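Local coordinates for putative alpha-L-fucosidase (Bacteroides thetaiotaomicron, PDB 4H41), which is a putative alpha-L-fucosidase with a TIM-barrel fold, probably acting on host glycans in carbohydrate metabolism, at residues Gln183-Asp186 with Pro192-Ile195; Gly232-Val237 with Asp264-Gln269. All blocks are in the same frame, centred on the assembly; numbering follows the deposited sequence.

Interaction 1: residues Gln183-Asp186 with Pro192-Ile195; sequences QCKD and PTFI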
loop_
_atom_site.group_PDB
_atom_site.type_symbol
_atom_site.label_atom_id
_atom_site.label_comp_id
_atom_site.label_asym_id
_atom_site.label_seq_id
_atom_site.Cartn_x
_atom_site.Cartn_y
_atom_site.Cartn_z
ATOM N N GLN B 183 -38.114 -12.052 -3.226
ATOM C CA GLN B 183 -37.847 -12.863 -4.421
ATOM C C GLN B 183 -36.863 -13.977 -4.113
ATOM O O GLN B 183 -37.067 -15.104 -4.520
ATOM C CB GLN B 183 -37.342 -12.029 -5.574
ATOM C CG GLN B 183 -37.423 -12.807 -6.891
ATOM C CD GLN B 183 -36.769 -12.092 -8.022
ATOM O OE1 GLN B 183 -36.350 -10.945 -7.879
ATOM N NE2 GLN B 183 -36.564 -12.802 -9.139
ATOM N N CYS B 184 -35.812 -13.676 -3.361
ATOM C CA CYS B 184 -34.843 -14.698 -2.941
ATOM C C CYS B 184 -35.531 -15.840 -2.187
ATOM O O CYS B 184 -35.294 -17.023 -2.452
ATOM C CB CYS B 184 -33.766 -14.056 -2.076
ATOM S SG CYS B 184 -32.672 -12.963 -3.001
ATOM N N LYS B 185 -36.340 -15.491 -1.220
ATOM C CA LYS B 185 -37.002 -16.492 -0.392
ATOM C C LYS B 185 -38.023 -17.301 -1.172
ATOM O O LYS B 185 -38.072 -18.516 -1.021
ATOM C CB LYS B 185 -37.684 -15.836 0.811
ATOM C CG LYS B 185 -36.651 -15.431 1.855
ATOM C CD LYS B 185 -37.177 -15.377 3.229
ATOM C CE LYS B 185 -36.059 -15.242 4.242
ATOM N NZ LYS B 185 -35.508 -16.560 4.624
ATOM N N ASP B 186 -38.824 -16.635 -1.985
ATOM C CA ASP B 186 -39.849 -17.312 -2.802
ATOM C C ASP B 186 -39.240 -18.303 -3.770
ATOM O O ASP B 186 -39.701 -19.437 -3.835
ATOM C CB ASP B 186 -40.658 -16.291 -3.611
ATOM C CG ASP B 186 -41.691 -15.512 -2.821
ATOM O OD1 ASP B 186 -41.961 -15.879 -1.663
ATOM O OD2 ASP B 186 -42.237 -14.529 -3.369
ATOM N N PRO B 192 -32.013 -18.732 3.850
ATOM C CA PRO B 192 -31.723 -17.520 4.625
ATOM C C PRO B 192 -31.208 -16.365 3.801
ATOM O O PRO B 192 -30.557 -16.557 2.775
ATOM C CB PRO B 192 -30.651 -17.965 5.627
ATOM C CG PRO B 192 -30.200 -19.292 5.205
ATOM C CD PRO B 192 -31.214 -19.889 4.301
ATOM N N THR B 193 -31.488 -15.160 4.270
ATOM C CA THR B 193 -31.025 -13.907 3.671
ATOM C C THR B 193 -30.388 -13.023 4.750
ATOM O O THR B 193 -30.740 -13.110 5.927
ATOM C CB THR B 193 -32.215 -13.170 3.053
ATOM O OG1 THR B 193 -33.131 -12.964 4.118
ATOM C CG2 THR B 193 -32.901 -13.949 1.914
ATOM N N PHE B 194 -29.476 -12.176 4.367
ATOM C CA PHE B 194 -28.908 -11.209 5.322
ATOM C C PHE B 194 -28.402 -9.992 4.597
ATOM O O PHE B 194 -28.204 -10.011 3.368
ATOM C CB PHE B 194 -27.819 -11.828 6.224
ATOM C CG PHE B 194 -26.426 -11.934 5.651
ATOM C CD1 PHE B 194 -26.100 -12.944 4.753
ATOM C CD2 PHE B 194 -25.409 -11.094 6.096
ATOM C CE1 PHE B 194 -24.787 -13.075 4.266
ATOM C CE2 PHE B 194 -24.131 -11.185 5.574
ATOM C CZ PHE B 194 -23.808 -12.210 4.708
ATOM N N ILE B 195 -28.237 -8.909 5.378
ATOM C CA ILE B 195 -27.660 -7.645 4.948
ATOM C C ILE B 195 -26.407 -7.364 5.809
ATOM O O ILE B 195 -26.301 -7.867 6.921
ATOM C CB ILE B 195 -28.680 -6.473 5.009
ATOM C CG1 ILE B 195 -29.266 -6.259 6.420
ATOM C CG2 ILE B 195 -29.762 -6.632 3.959
ATOM C CD1 ILE B 195 -29.962 -4.943 6.588
#
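Thr193 has chi1 58°, which sets CG2 anti to its own carbonyl carbon and presents both the methyl and OG1 to helix 173-187, while a bend at the end of Lys185 (chi4 -86°) turns its ammonium toward Pro192. The methyl does the apolar work: Thr193 CG2 lies 4.1 Å from Cys184 CB and 4.0 Å from CG of the next helix residue, Lys185. Further out, the lysine chain slants across the threonine, with Lys185 CE 3.7 Å from Thr193 OG1, a packing contact. That hydroxyl is hydrogen-bonded to Val236 O instead. Lys185 NZ passes 3.9 Å from Pro192 CA; its polar partners lie outside the two segments, a salt bridge to Asp238 OD2 and a hydrogen bond to Leu191 O. Asp238 OD2 also accepts from Thr193 N, so one carboxylate oxygen serves both segments. An alanine in place of Lys185 would probably leave Asp238 without this cationic mate and uncover the flank of Thr193. Cys184 also packs on Trp160 of strand 157-162. Here a helix returns onto the start of the next parallel strand, as expected of a beta-alpha-beta unit in a TIM barrel.

Interaction 2: residues Gly232-Val237 with Asp264-Gln269; sequences GIHEVV and DKYGMQ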
loop_
_atom_site.group_PDB
_atom_site.type_symbol
_atom_site.label_atom_id
_atom_site.label_comp_id
_atom_site.label_asym_id
_atom_site.label_seq_id
_atom_site.Cartn_x
_atom_site.Cartn_y
_atom_site.Cartn_z
ATOM N N GLY B 232 -39.645 -2.674 8.652
ATOM C CA GLY B 232 -40.013 -2.885 7.261
ATOM C C GLY B 232 -39.461 -4.128 6.591
ATOM O O GLY B 232 -40.098 -4.649 5.680
ATOM N N ILE B 233 -38.319 -4.651 7.041
ATOM C CA ILE B 233 -37.657 -5.751 6.302
ATOM C C ILE B 233 -37.567 -7.087 7.014
ATOM O O ILE B 233 -37.170 -8.058 6.362
ATOM C CB ILE B 233 -36.214 -5.306 5.902
ATOM C CG1 ILE B 233 -35.210 -5.288 7.102
ATOM C CG2 ILE B 233 -36.239 -3.956 5.201
ATOM C CD1 ILE B 233 -33.748 -5.055 6.771
ATOM N N HIS B 234 -37.829 -7.166 8.314
ATOM C CA HIS B 234 -37.568 -8.387 9.072
ATOM C C HIS B 234 -38.308 -9.642 8.567
ATOM O O HIS B 234 -37.848 -10.736 8.866
ATOM C CB HIS B 234 -37.892 -8.205 10.566
ATOM C CG HIS B 234 -39.354 -8.163 10.865
ATOM N ND1 HIS B 234 -40.043 -9.302 11.250
ATOM C CD2 HIS B 234 -40.224 -7.134 10.798
ATOM C CE1 HIS B 234 -41.307 -8.926 11.415
ATOM N NE2 HIS B 234 -41.459 -7.632 11.169
ATOM N N GLU B 235 -39.403 -9.515 7.829
ATOM C CA GLU B 235 -40.110 -10.712 7.371
ATOM C C GLU B 235 -39.357 -11.426 6.264
ATOM O O GLU B 235 -39.580 -12.612 6.087
ATOM C CB GLU B 235 -41.536 -10.422 6.954
ATOM C CG GLU B 235 -42.382 -9.998 8.141
ATOM C CD GLU B 235 -43.882 -9.877 7.914
ATOM O OE1 GLU B 235 -44.399 -10.473 6.942
ATOM O OE2 GLU B 235 -44.546 -9.199 8.731
ATOM N N VAL B 236 -38.461 -10.743 5.555
ATOM C CA VAL B 236 -37.701 -11.362 4.468
ATOM C C VAL B 236 -36.186 -11.206 4.607
ATOM O O VAL B 236 -35.476 -11.714 3.751
ATOM C CB VAL B 236 -38.186 -10.858 3.096
ATOM C CG1 VAL B 236 -39.640 -11.266 2.833
ATOM C CG2 VAL B 236 -38.007 -9.354 2.954
ATOM N N VAL B 237 -35.677 -10.591 5.679
ATOM C CA VAL B 237 -34.250 -10.477 5.965
ATOM C C VAL B 237 -34.032 -11.163 7.328
ATOM O O VAL B 237 -34.505 -10.656 8.333
ATOM C CB VAL B 237 -33.784 -9.016 5.939
ATOM C CG1 VAL B 237 -32.306 -8.929 6.263
ATOM C CG2 VAL B 237 -34.090 -8.385 4.582
ATOM N N ASP B 264 -33.539 -8.439 18.483
ATOM C CA ASP B 264 -34.477 -9.163 19.350
ATOM C C ASP B 264 -35.920 -8.683 19.175
ATOM O O ASP B 264 -36.833 -9.503 19.131
ATOM C CB ASP B 264 -34.071 -9.038 20.805
ATOM C CG ASP B 264 -32.832 -9.845 21.154
ATOM O OD1 ASP B 264 -32.348 -10.631 20.277
ATOM O OD2 ASP B 264 -32.311 -9.661 22.262
ATOM N N LYS B 265 -36.110 -7.367 19.045
ATOM C CA LYS B 265 -37.442 -6.790 18.854
ATOM C C LYS B 265 -38.108 -7.305 17.584
ATOM O O LYS B 265 -39.314 -7.509 17.563
ATOM C CB LYS B 265 -37.320 -5.266 18.794
ATOM C CG LYS B 265 -38.650 -4.545 18.666
ATOM C CD LYS B 265 -38.423 -3.066 18.853
ATOM C CE LYS B 265 -39.697 -2.281 18.681
ATOM N NZ LYS B 265 -39.394 -0.821 18.726
ATOM N N TYR B 266 -37.331 -7.510 16.534
ATOM C CA TYR B 266 -37.852 -7.939 15.231
ATOM C C TYR B 266 -37.554 -9.381 14.868
ATOM O O TYR B 266 -37.901 -9.800 13.760
ATOM C CB TYR B 266 -37.323 -6.996 14.162
ATOM C CG TYR B 266 -37.908 -5.617 14.336
ATOM C CD1 TYR B 266 -39.265 -5.384 14.116
ATOM C CD2 TYR B 266 -37.156 -4.585 14.867
ATOM C CE1 TYR B 266 -39.837 -4.142 14.371
ATOM C CE2 TYR B 266 -37.719 -3.336 15.118
ATOM C CZ TYR B 266 -39.050 -3.106 14.834
ATOM O OH TYR B 266 -39.631 -1.896 15.114
ATOM N N GLY B 267 -37.110 -10.172 15.841
ATOM C CA GLY B 267 -36.872 -11.589 15.642
ATOM C C GLY B 267 -35.825 -11.924 14.608
ATOM O O GLY B 267 -35.927 -12.947 13.940
HETATM N N MSE B 268 -34.778 -11.115 14.497
HETATM C CA MSE B 268 -33.725 -11.369 13.540
HETATM C C MSE B 268 -32.510 -11.876 14.249
HETATM O O MSE B 268 -32.317 -11.563 15.426
HETATM C CB MSE B 268 -33.367 -10.079 12.798
HETATM C CG MSE B 268 -34.520 -9.510 11.980
HETATM SE SE MSE B 268 -34.109 -7.742 11.308
HETATM C CE MSE B 268 -32.659 -8.161 10.183
ATOM N N GLN B 269 -31.648 -12.583 13.524
ATOM C CA GLN B 269 -30.343 -12.995 14.068
ATOM C C GLN B 269 -29.441 -11.794 14.071
ATOM O O GLN B 269 -29.551 -10.914 13.192
ATOM C CB GLN B 269 -29.715 -14.143 13.248
ATOM C CG GLN B 269 -30.453 -15.475 13.449
ATOM C CD GLN B 269 -29.733 -16.701 12.897
ATOM O OE1 GLN B 269 -28.556 -16.656 12.517
ATOM N NE2 GLN B 269 -30.379 -17.881 12.994
HETATM O O HOH W 1 -38.655 -11.779 11.934
#
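Two helix-to-strand turns of the TIM barrel meet where His234, on the chain leading from helix 219-233 to strand 239-243, packs against Tyr266 and Met268, on the chain leading from helix 252-266 to strand 269-273. The second helix finishes in a Schellman motif, with Gly267 taking the positive phi (61°) that glycine readily accepts. His234 CB sits 3.8 Å from Tyr266 CB, and the two side chains cross at about a right angle. Their rings incline obliquely to each other, planes at 38°, with His234 CD2 3.9 Å from Tyr266 CD1; the phenol OH is hydrogen-bonded to Asn227 OD1. Met268, a selenomethionine, runs alongside His234: its CG comes within 3.9 Å of His234 CB, and a bend at chi3 (64°) carries CE over to Val237, where it touches Val237 CG1 at 4.0 Å and lies 3.6 Å from Val237 O. Met268 also touches Phe230 and Cys240. Although His234 ND1 is near Tyr266 O, the angle is too poor for a direct hydrogen bond. A water in the plane of the imidazole, at its edge, bridges the two instead, 2.9 Å from His234 ND1 and 2.8 Å from Tyr266 O, to which it probably donates.

In the fold
The two interactions follow in series along the chain, interaction 1 closing before interaction 2 opens, and their centres lie about 12 Å apart, on the same side of the chain's centre. Interaction 1 joins helix 173-187 to strand 193-195; interaction 2 joins the turns after helices 219-233 and 252-266, which feed strands 239-243 and 269-273. These three strands are consecutive neighbours in the parallel eight-stranded sheet. The two contacts also touch directly: Lys185 CE packs 3.6 Å from Val236 O, and Ile195 CD1 meets Ile233 CD1 at 3.8 Å. Together they cover neighbouring helix-to-strand steps of the same barrel.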